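Local coordinates for protein putative TetR-family transcriptional regulator (Syntrophomonas wolfei subsp. wolfei, PDB 3LWJ) that probably binds DNA as a two-subunit, mainly helical transcriptional regulator of the TetR family, at residues Arg13-Lys16 against Ile17-Ser21; Asp23-Glu27 against Lys28-Asn32; Ser154-Ala157 against His158-Leu161. All blocks are in the same frame, centred on the assembly; numbering follows the deposited sequence.

Interaction 1: Arg13-Lys16 against Ile17-Ser21; sequences RRQK and ILTCS
Arg14 and Leu18 meet one turn apart on helix 10-28, the first helix of the TetR-type DNA-binding domain, whose predicted helix-turn-helix follows it in the chain. In the conformer described, one of two modelled for this arginine, the guanidinium of Arg14 presents one face to the leucine: CD1 of Leu18 lies 3.6 Å above its plane, displaced toward the rim and closest to NH1. With CG anti to the backbone N (chi1 -173°) and the chain extended as far as NE, Arg14 runs across Leu18 at a slant, so a methyl packs against the flat group while its N-H groups stay available at the rim. In this conformer NH1 forms a salt bridge to Asp66 of helix 56-79, the helix that also receives Leu18 through Leu63.

On another side of the helix Gln15 and Thr19 are paired mainly through the backbone. OG1 of Thr19, turned back beside its own N, donates to Gln15 O at 2.8 Å, and Thr19 N donates to the same oxygen at 3.0 Å. The two donors come from opposite faces of the carbonyl plane, so one oxygen is gripped twice and the threonine hydroxyl is satisfied within its own helix. NE2 of Gln15 comes within 3.3 Å of Thr19 OG1.

Ile17 turns inward against Ile38 of helix 35-42 and Phe49 of helix 46-52 and is buried, whereas Gln15 and Thr19 are exposed. Lys16 stretches out to place NZ on Ser42 O, tying the helix to the end of helix 35-42. One turn after Ile17 the serine repeats the threonine's device: Ser21 OG donates to Ile17 O at 2.7 Å, from above the carbonyl plane.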
ATOM      1  N   ARG A  13      11.427  30.850   6.799  1.00 39.81           N
ATOM      2  CA  ARG A  13      12.490  29.978   7.286  1.00 38.92           C
ATOM      3  C   ARG A  13      12.080  28.532   7.486  1.00 35.86           C
ATOM      4  O   ARG A  13      12.825  27.640   7.081  1.00 35.73           O
ATOM      5  CB  ARG A  13      12.988  30.459   8.619  1.00 38.09           C
ATOM      6  CG  ARG A  13      13.834  31.646   8.537  1.00 44.15           C
ATOM      7  CD  ARG A  13      14.221  31.956   9.931  1.00 48.68           C
ATOM      8  NE  ARG A  13      15.119  33.077  10.024  1.00 49.44           N
ATOM      9  CZ  ARG A  13      15.618  33.509  11.170  1.00 50.88           C
ATOM     10  NH1 ARG A  13      15.315  32.919  12.322  1.00 53.53           N
ATOM     11  NH2 ARG A  13      16.426  34.536  11.155  1.00 52.67           N
ATOM     12  N   ARG A  14      10.950  28.310   8.172  1.00 33.45           N
ATOM     13  CA  ARG A  14      10.376  26.965   8.315  0.70 33.69           C
ATOM     14  C   ARG A  14      10.260  26.335   6.928  1.00 33.16           C
ATOM     15  O   ARG A  14      10.695  25.203   6.705  1.00 31.83           O
ATOM     16  CB  ARG A  14       8.997  27.016   9.000  0.70 32.82           C
ATOM     17  CG  ARG A  14       8.382  25.647   9.364  0.70 34.12           C
ATOM     18  CD  ARG A  14       6.911  25.795   9.755  0.70 33.63           C
ATOM     19  NE  ARG A  14       6.171  24.532   9.829  0.70 31.09           N
ATOM     20  CZ  ARG A  14       5.403  24.004   8.866  0.70 28.69           C
ATOM     21  NH1 ARG A  14       5.223  24.579   7.689  0.70 17.84           N
ATOM     22  NH2 ARG A  14       4.783  22.862   9.094  0.70 29.15           N
ATOM     23  N   GLN A  15       9.692  27.093   5.996  1.00 33.35           N
ATOM     24  CA  GLN A  15       9.552  26.642   4.611  1.00 34.56           C
ATOM     25  C   GLN A  15      10.882  26.373   3.904  1.00 34.66           C
ATOM     26  O   GLN A  15      10.991  25.424   3.115  1.00 35.78           O
ATOM     27  CB  GLN A  15       8.769  27.663   3.766  1.00 35.76           C
ATOM     28  CG  GLN A  15       8.343  27.096   2.399  1.00 36.35           C
ATOM     29  CD  GLN A  15       7.511  25.860   2.561  1.00 42.68           C
ATOM     30  OE1 GLN A  15       6.545  25.870   3.319  1.00 48.79           O
ATOM     31  NE2 GLN A  15       7.899  24.767   1.895  1.00 41.75           N
ATOM     32  N   LYS A  16      11.876  27.225   4.118  1.00 32.76           N
ATOM     33  CA  LYS A  16      13.145  26.988   3.457  1.00 31.34           C
ATOM     34  C   LYS A  16      13.709  25.651   3.925  1.00 29.16           C
ATOM     35  O   LYS A  16      14.226  24.893   3.112  1.00 29.90           O
ATOM     36  CB  LYS A  16      14.164  28.102   3.720  1.00 33.57           C
ATOM     37  CG  LYS A  16      15.294  28.078   2.684  1.00 36.56           C
ATOM     38  CD  LYS A  16      16.447  29.002   3.015  1.00 41.93           C
ATOM     39  CE  LYS A  16      17.505  28.935   1.911  1.00 41.76           C
ATOM     40  NZ  LYS A  16      18.836  29.419   2.366  1.00 44.55           N
ATOM     41  N   ILE A  17      13.625  25.370   5.228  1.00 28.04           N
ATOM     42  CA  ILE A  17      14.222  24.130   5.781  1.00 29.23           C
ATOM     43  C   ILE A  17      13.493  22.893   5.197  1.00 28.54           C
ATOM     44  O   ILE A  17      14.137  21.919   4.810  1.00 27.53           O
ATOM     45  CB  ILE A  17      14.250  24.102   7.339  1.00 28.11           C
ATOM     46  CG1 ILE A  17      15.064  25.269   7.917  1.00 27.35           C
ATOM     47  CG2 ILE A  17      14.870  22.815   7.849  1.00 28.35           C
ATOM     48  CD1 ILE A  17      14.739  25.573   9.393  1.00 24.21           C
ATOM     49  N   LEU A  18      12.164  22.974   5.102  1.00 29.69           N
ATOM     50  CA  LEU A  18      11.340  21.900   4.525  1.00 31.76           C
ATOM     51  C   LEU A  18      11.625  21.648   3.038  1.00 32.52           C
ATOM     52  O   LEU A  18      11.740  20.501   2.626  1.00 32.78           O
ATOM     53  CB  LEU A  18       9.846  22.176   4.753  1.00 31.53           C
ATOM     54  CG  LEU A  18       9.384  22.277   6.215  1.00 31.40           C
ATOM     55  CD1 LEU A  18       7.902  22.635   6.290  1.00 29.24           C
ATOM     56  CD2 LEU A  18       9.682  20.995   7.015  1.00 30.65           C
ATOM     57  N   THR A  19      11.759  22.699   2.229  1.00 34.86           N
ATOM     58  CA  THR A  19      12.034  22.508   0.792  1.00 34.98           C
ATOM     59  C   THR A  19      13.400  21.855   0.596  1.00 34.30           C
ATOM     60  O   THR A  19      13.519  20.858  -0.144  1.00 32.36           O
ATOM     61  CB  THR A  19      11.982  23.834  -0.019  1.00 37.21           C
ATOM     62  OG1 THR A  19      10.879  24.625   0.428  1.00 39.22           O
ATOM     63  CG2 THR A  19      11.812  23.539  -1.513  1.00 33.77           C
ATOM     64  N   CYS A  20      14.413  22.397   1.280  1.00 31.90           N
ATOM     65  CA  CYS A  20      15.780  21.837   1.227  1.00 33.21           C
ATOM     66  C   CYS A  20      15.854  20.376   1.693  1.00 30.25           C
ATOM     67  O   CYS A  20      16.601  19.576   1.129  1.00 26.30           O
ATOM     68  CB  CYS A  20      16.759  22.668   2.076  1.00 34.16           C
ATOM     69  SG  CYS A  20      17.030  24.353   1.486  1.00 43.07           S
ATOM     70  N   SER A  21      15.101  20.061   2.741  1.00 29.11           N
ATOM     71  CA  SER A  21      15.060  18.711   3.297  1.00 29.55           C
ATOM     72  C   SER A  21      14.454  17.744   2.274  1.00 29.19           C
ATOM     73  O   SER A  21      14.985  16.657   2.020  1.00 27.04           O
ATOM     74  CB  SER A  21      14.233  18.684   4.605  1.00 29.08           C
ATOM     75  OG  SER A  21      14.840  19.434   5.635  1.00 29.63           O
TER

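Interaction 2: Asp23-Glu27 against Lys28-Asn32; sequences DLFIE and KGYYN
Phe25 and Tyr30 are brought together by unlike first torsions: CG of Phe25 is anti to its carbonyl carbon (chi1 -68°), whereas CG of Tyr30 is anti to the backbone N (chi1 179°). The two side chains consequently lie side by side and point the same way, although one belongs to helix 10-28 and the other to the turn that follows. Their rings form an edge-to-face pair with centroids 4.6 Å apart. The planes are inclined at 54°. The CD1-CE1 edge of Tyr30 is directed at Phe25, and CD1 sits 3.5 Å above the phenylalanine plane, over the ring centre. The nearest atoms are Phe25 CZ and Tyr30 CE1, 3.6 Å apart.

The backbone reversal behind this stack is the end of the helix. Lys28 N still makes a regular bond to Leu24 O at 2.8 Å, but the next one, from Gly29 N to Phe25 O, is weak and bent. Gly29 then leaves helical geometry with positive phi, at backbone angles where a side chain would be jammed against the preceding carbonyl oxygen. Beyond it, Asn32 ND2 returns to Lys28 O at 2.8 Å, with the oxygen in the plane of the asparagine amide, and so closes the turn with a side-chain bond. The aliphatic part of Lys28 runs alongside Leu24, its CD 3.9 Å from Leu24 CD2, before NZ reaches a salt bridge with Asp37.

This helix end packs among several helices: Leu24 meets helix 35-42 through Ile38 and Leu41, Tyr30 OH bonds to Glu57 of helix 56-79, and Phe25 and Tyr30 rest on Ile109 and Val113 of helix 104-113, with Ile120 of helix 118-144 also against Tyr30.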
ATOM      1  N   ASP A  23      14.392  18.202  -0.968  1.00 29.74           N
ATOM      2  CA  ASP A  23      15.350  18.038  -2.084  1.00 28.83           C
ATOM      3  C   ASP A  23      16.461  17.045  -1.763  1.00 26.31           C
ATOM      4  O   ASP A  23      16.829  16.227  -2.607  1.00 23.17           O
ATOM      5  CB  ASP A  23      15.994  19.378  -2.503  1.00 33.99           C
ATOM      6  CG  ASP A  23      14.972  20.390  -3.061  1.00 33.86           C
ATOM      7  OD1 ASP A  23      13.819  20.018  -3.343  1.00 34.62           O
ATOM      8  OD2 ASP A  23      15.327  21.575  -3.184  1.00 49.13           O
ATOM      9  N   LEU A  24      17.023  17.146  -0.555  1.00 25.78           N
ATOM     10  CA  LEU A  24      18.094  16.242  -0.113  1.00 25.24           C
ATOM     11  C   LEU A  24      17.593  14.781   0.051  1.00 26.16           C
ATOM     12  O   LEU A  24      18.315  13.810  -0.261  1.00 24.11           O
ATOM     13  CB  LEU A  24      18.735  16.745   1.198  1.00 26.43           C
ATOM     14  CG  LEU A  24      19.765  17.883   1.149  1.00 25.92           C
ATOM     15  CD1 LEU A  24      19.979  18.425   2.556  1.00 26.19           C
ATOM     16  CD2 LEU A  24      21.100  17.420   0.566  1.00 27.50           C
ATOM     17  N   PHE A  25      16.360  14.623   0.537  1.00 26.55           N
ATOM     18  CA  PHE A  25      15.764  13.298   0.679  1.00 28.12           C
ATOM     19  C   PHE A  25      15.669  12.621  -0.708  1.00 27.50           C
ATOM     20  O   PHE A  25      16.080  11.470  -0.869  1.00 29.38           O
ATOM     21  CB  PHE A  25      14.356  13.368   1.328  1.00 29.73           C
ATOM     22  CG  PHE A  25      14.340  13.807   2.783  1.00 24.24           C
ATOM     23  CD1 PHE A  25      15.470  13.807   3.561  1.00 21.72           C
ATOM     24  CD2 PHE A  25      13.134  14.146   3.377  1.00 26.75           C
ATOM     25  CE1 PHE A  25      15.417  14.191   4.868  1.00 23.59           C
ATOM     26  CE2 PHE A  25      13.075  14.531   4.692  1.00 24.08           C
ATOM     27  CZ  PHE A  25      14.208  14.573   5.433  1.00 22.82           C
ATOM     28  N   ILE A  26      15.150  13.356  -1.691  1.00 29.11           N
ATOM     29  CA  ILE A  26      15.082  12.898  -3.093  1.00 30.51           C
ATOM     30  C   ILE A  26      16.466  12.585  -3.685  1.00 32.25           C
ATOM     31  O   ILE A  26      16.645  11.573  -4.340  1.00 32.46           O
ATOM     32  CB  ILE A  26      14.420  13.970  -4.003  1.00 32.30           C
ATOM     33  CG1 ILE A  26      12.934  14.099  -3.679  1.00 33.14           C
ATOM     34  CG2 ILE A  26      14.638  13.627  -5.487  1.00 26.73           C
ATOM     35  CD1 ILE A  26      12.145  12.858  -3.952  1.00 27.25           C
ATOM     36  N   GLU A  27      17.446  13.442  -3.422  1.00 34.18           N
ATOM     37  CA  GLU A  27      18.769  13.340  -4.056  1.00 33.56           C
ATOM     38  C   GLU A  27      19.692  12.273  -3.444  1.00 34.13           C
ATOM     39  O   GLU A  27      20.395  11.562  -4.174  1.00 34.01           O
ATOM     40  CB  GLU A  27      19.442  14.696  -3.989  1.00 32.91           C
ATOM     41  CG  GLU A  27      20.821  14.730  -4.583  1.00 43.22           C
ATOM     42  CD  GLU A  27      21.527  16.036  -4.302  1.00 50.79           C
ATOM     43  OE1 GLU A  27      20.896  17.093  -4.505  1.00 57.31           O
ATOM     44  OE2 GLU A  27      22.705  15.998  -3.883  1.00 50.39           O
ATOM     45  N   LYS A  28      19.722  12.197  -2.109  1.00 33.95           N
ATOM     46  CA  LYS A  28      20.640  11.292  -1.383  1.00 32.84           C
ATOM     47  C   LYS A  28      19.948  10.085  -0.751  1.00 29.96           C
ATOM     48  O   LYS A  28      20.632   9.120  -0.356  1.00 29.39           O
ATOM     49  CB  LYS A  28      21.368  12.046  -0.252  1.00 34.45           C
ATOM     50  CG  LYS A  28      22.112  13.321  -0.655  1.00 38.03           C
ATOM     51  CD  LYS A  28      22.818  13.959   0.551  1.00 43.45           C
ATOM     52  CE  LYS A  28      23.685  12.951   1.321  1.00 46.02           C
ATOM     53  NZ  LYS A  28      24.694  13.586   2.236  1.00 49.48           N
ATOM     54  N   GLY A  29      18.616  10.145  -0.636  1.00 28.42           N
ATOM     55  CA  GLY A  29      17.844   9.164   0.149  1.00 28.08           C
ATOM     56  C   GLY A  29      17.640   9.615   1.611  1.00 27.71           C
ATOM     57  O   GLY A  29      18.568  10.122   2.249  1.00 26.45           O
ATOM     58  N   TYR A  30      16.426   9.419   2.126  1.00 24.15           N
ATOM     59  CA  TYR A  30      16.017   9.872   3.466  1.00 26.85           C
ATOM     60  C   TYR A  30      17.000   9.475   4.586  1.00 26.41           C
ATOM     61  O   TYR A  30      17.347  10.297   5.433  1.00 27.64           O
ATOM     62  CB  TYR A  30      14.597   9.353   3.795  1.00 26.17           C
ATOM     63  CG  TYR A  30      14.137   9.774   5.169  1.00 23.21           C
ATOM     64  CD1 TYR A  30      13.435  10.959   5.348  1.00 20.96           C
ATOM     65  CD2 TYR A  30      14.475   9.025   6.306  1.00 24.45           C
ATOM     66  CE1 TYR A  30      13.054  11.383   6.618  1.00 27.51           C
ATOM     67  CE2 TYR A  30      14.085   9.438   7.579  1.00 25.59           C
ATOM     68  CZ  TYR A  30      13.390  10.628   7.725  1.00 24.78           C
ATOM     69  OH  TYR A  30      12.973  11.070   8.978  1.00 35.50           O
ATOM     70  N   TYR A  31      17.462   8.232   4.575  1.00 25.34           N
ATOM     71  CA  TYR A  31      18.355   7.731   5.627  1.00 27.43           C
ATOM     72  C   TYR A  31      19.790   8.217   5.499  1.00 30.96           C
ATOM     73  O   TYR A  31      20.461   8.485   6.534  1.00 32.53           O
ATOM     74  CB  TYR A  31      18.295   6.207   5.683  1.00 27.87           C
ATOM     75  CG  TYR A  31      16.967   5.772   6.241  1.00 28.43           C
ATOM     76  CD1 TYR A  31      16.665   5.989   7.593  1.00 23.46           C
ATOM     77  CD2 TYR A  31      15.996   5.222   5.431  1.00 25.37           C
ATOM     78  CE1 TYR A  31      15.464   5.615   8.127  1.00 21.26           C
ATOM     79  CE2 TYR A  31      14.761   4.861   5.943  1.00 23.19           C
ATOM     80  CZ  TYR A  31      14.499   5.054   7.299  1.00 24.59           C
ATOM     81  OH  TYR A  31      13.284   4.686   7.826  1.00 21.07           O
ATOM     82  N   ASN A  32      20.242   8.360   4.252  1.00 29.41           N
ATOM     83  CA  ASN A  32      21.566   8.940   3.948  1.00 28.36           C
ATOM     84  C   ASN A  32      21.665  10.446   4.183  1.00 25.78           C
ATOM     85  O   ASN A  32      22.759  10.966   4.205  1.00 25.52           O
ATOM     86  CB  ASN A  32      21.958   8.684   2.481  1.00 27.71           C
ATOM     87  CG  ASN A  32      22.047   7.195   2.127  1.00 27.82           C
ATOM     88  OD1 ASN A  32      22.601   6.401   2.873  1.00 25.60           O
ATOM     89  ND2 ASN A  32      21.513   6.826   0.963  1.00 24.22           N
TER

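Interaction 3: Ser154-Ala157 against His158-Leu161; sequences SPIA and HSIL
His158 bonds to Ser154 O twice, once through its ring and once through its backbone, one turn apart near the start of helix 153-173. Of the polar contacts, ND1 donates at 2.8 Å to Ser154 O, which lies only 3° out of the imidazole plane; seen from the carbonyl, however, this donor stands 57° above the plane. His158 N donates to the same oxygen at 2.9 Å, close to the line of the C=O bond. Ser154 OG also stands 3.0 Å from ND1. A second shared acceptor is Ile156 O, reached by Ile160 N at 3.0 Å and by Ser159 OG at 2.8 Å from the same face of its plane; chi1 of Ser159 (76°) turns the hydroxyl back toward this oxygen.

Apolar contact within the helix is slight, chiefly Ile156 CG2 near Ile160 CD1. Other packing is outward: Ile156 and Ala157 meet helix 118-144, while Pro155 and Ser159 press on Ser188 and Phe189 of the second subunit.

A leucine in place of His158 would probably leave Lys170 of the second subunit without its NE2 partner and Ser154 O without its ring donor. Since ND1 donates within the helix, NE2 can accept from Lys170 NZ of that subunit, consistent with a neutral imidazole that bonds on one side to its own helix and on the other across the dimer interface.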
ATOM      1  N   SER A 154     -14.528   1.966   9.090  1.00 21.18           N
ATOM      2  CA  SER A 154     -13.076   1.882   9.042  1.00 21.06           C
ATOM      3  C   SER A 154     -12.532   1.074   7.854  1.00 22.77           C
ATOM      4  O   SER A 154     -11.603   1.527   7.203  1.00 22.93           O
ATOM      5  CB  SER A 154     -12.504   1.345  10.353  1.00 23.08           C
ATOM      6  OG  SER A 154     -11.114   1.203  10.218  1.00 23.82           O
ATOM      7  N   PRO A 155     -13.124  -0.093   7.537  1.00 22.12           N
ATOM      8  CA  PRO A 155     -12.690  -0.796   6.305  1.00 21.66           C
ATOM      9  C   PRO A 155     -12.836   0.027   5.026  1.00 23.03           C
ATOM     10  O   PRO A 155     -11.992  -0.063   4.104  1.00 23.44           O
ATOM     11  CB  PRO A 155     -13.614  -2.012   6.235  1.00 22.23           C
ATOM     12  CG  PRO A 155     -14.153  -2.208   7.697  1.00 24.66           C
ATOM     13  CD  PRO A 155     -14.217  -0.799   8.232  1.00 23.20           C
ATOM     14  N   ILE A 156     -13.888   0.823   4.931  1.00 22.74           N
ATOM     15  CA  ILE A 156     -14.032   1.687   3.755  1.00 20.14           C
ATOM     16  C   ILE A 156     -12.968   2.786   3.693  1.00 19.43           C
ATOM     17  O   ILE A 156     -12.398   3.037   2.627  1.00 22.78           O
ATOM     18  CB  ILE A 156     -15.436   2.308   3.617  1.00 22.10           C
ATOM     19  CG1 ILE A 156     -16.549   1.231   3.700  1.00 17.79           C
ATOM     20  CG2 ILE A 156     -15.539   3.059   2.303  1.00 16.65           C
ATOM     21  CD1 ILE A 156     -16.317   0.003   2.904  1.00 21.94           C
ATOM     22  N   ALA A 157     -12.656   3.403   4.819  1.00 20.25           N
ATOM     23  CA  ALA A 157     -11.659   4.488   4.873  1.00 19.42           C
ATOM     24  C   ALA A 157     -10.282   3.918   4.544  1.00 18.80           C
ATOM     25  O   ALA A 157      -9.522   4.485   3.745  1.00 16.35           O
ATOM     26  CB  ALA A 157     -11.692   5.144   6.250  1.00 18.35           C
ATOM     27  N   HIS A 158      -9.994   2.741   5.103  1.00 15.81           N
ATOM     28  CA  HIS A 158      -8.772   2.032   4.780  1.00 20.21           C
ATOM     29  C   HIS A 158      -8.696   1.652   3.296  1.00 23.24           C
ATOM     30  O   HIS A 158      -7.639   1.796   2.673  1.00 24.15           O
ATOM     31  CB  HIS A 158      -8.610   0.777   5.656  1.00 22.72           C
ATOM     32  CG  HIS A 158      -8.123   1.064   7.036  1.00 21.92           C
ATOM     33  ND1 HIS A 158      -8.970   1.352   8.085  1.00 22.34           N
ATOM     34  CD2 HIS A 158      -6.870   1.077   7.549  1.00 25.13           C
ATOM     35  CE1 HIS A 158      -8.261   1.514   9.188  1.00 23.79           C
ATOM     36  NE2 HIS A 158      -6.981   1.365   8.888  1.00 26.49           N
ATOM     37  N   SER A 159      -9.811   1.234   2.690  1.00 23.73           N
ATOM     38  CA  SER A 159      -9.766   0.900   1.267  1.00 18.52           C
ATOM     39  C   SER A 159      -9.503   2.084   0.375  1.00 20.51           C
ATOM     40  O   SER A 159      -8.780   1.947  -0.636  1.00 21.02           O
ATOM     41  CB  SER A 159     -11.039   0.155   0.826  1.00 23.44           C
ATOM     42  OG  SER A 159     -12.173   0.990   0.679  1.00 21.91           O
ATOM     43  N   ILE A 160     -10.053   3.250   0.743  1.00 19.90           N
ATOM     44  CA  ILE A 160      -9.802   4.514   0.013  1.00 22.59           C
ATOM     45  C   ILE A 160      -8.333   4.885   0.117  1.00 22.16           C
ATOM     46  O   ILE A 160      -7.652   5.054  -0.894  1.00 22.69           O
ATOM     47  CB  ILE A 160     -10.661   5.669   0.533  1.00 21.95           C
ATOM     48  CG1 ILE A 160     -12.157   5.346   0.360  1.00 23.82           C
ATOM     49  CG2 ILE A 160     -10.286   6.949  -0.204  1.00 18.20           C
ATOM     50  CD1 ILE A 160     -13.100   6.337   1.146  1.00 21.25           C
ATOM     51  N   LEU A 161      -7.820   4.903   1.342  1.00 23.08           N
ATOM     52  CA  LEU A 161      -6.426   5.203   1.553  1.00 21.13           C
ATOM     53  C   LEU A 161      -5.533   4.220   0.825  1.00 22.11           C
ATOM     54  O   LEU A 161      -4.595   4.630   0.154  1.00 19.20           O
ATOM     55  CB  LEU A 161      -6.048   5.252   3.039  1.00 23.39           C
ATOM     56  CG  LEU A 161      -4.616   5.767   3.326  1.00 22.43           C
ATOM     57  CD1 LEU A 161      -4.317   7.043   2.575  1.00 30.29           C
ATOM     58  CD2 LEU A 161      -4.389   5.975   4.816  1.00 32.21           C
TER

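Interactions 1 and 2 follow each other along helix 10-28, their centres 14 Å apart, while the centre of interaction 3 lies about 32 and 30 Å from theirs, on the opposite side of the chain's centre. The first two are partly buried: each has an inward apolar side and charged ends that reach neighbouring helices of the same chain. Interaction 3 is largely buried and is covered partly by the second subunit, which touches neither of the others. Chemistry follows place. A guanidinium over a methyl marks 13-21, an aromatic pair at a helix end marks 23-32, and shared carbonyls with a histidine facing the partner subunit mark 154-161.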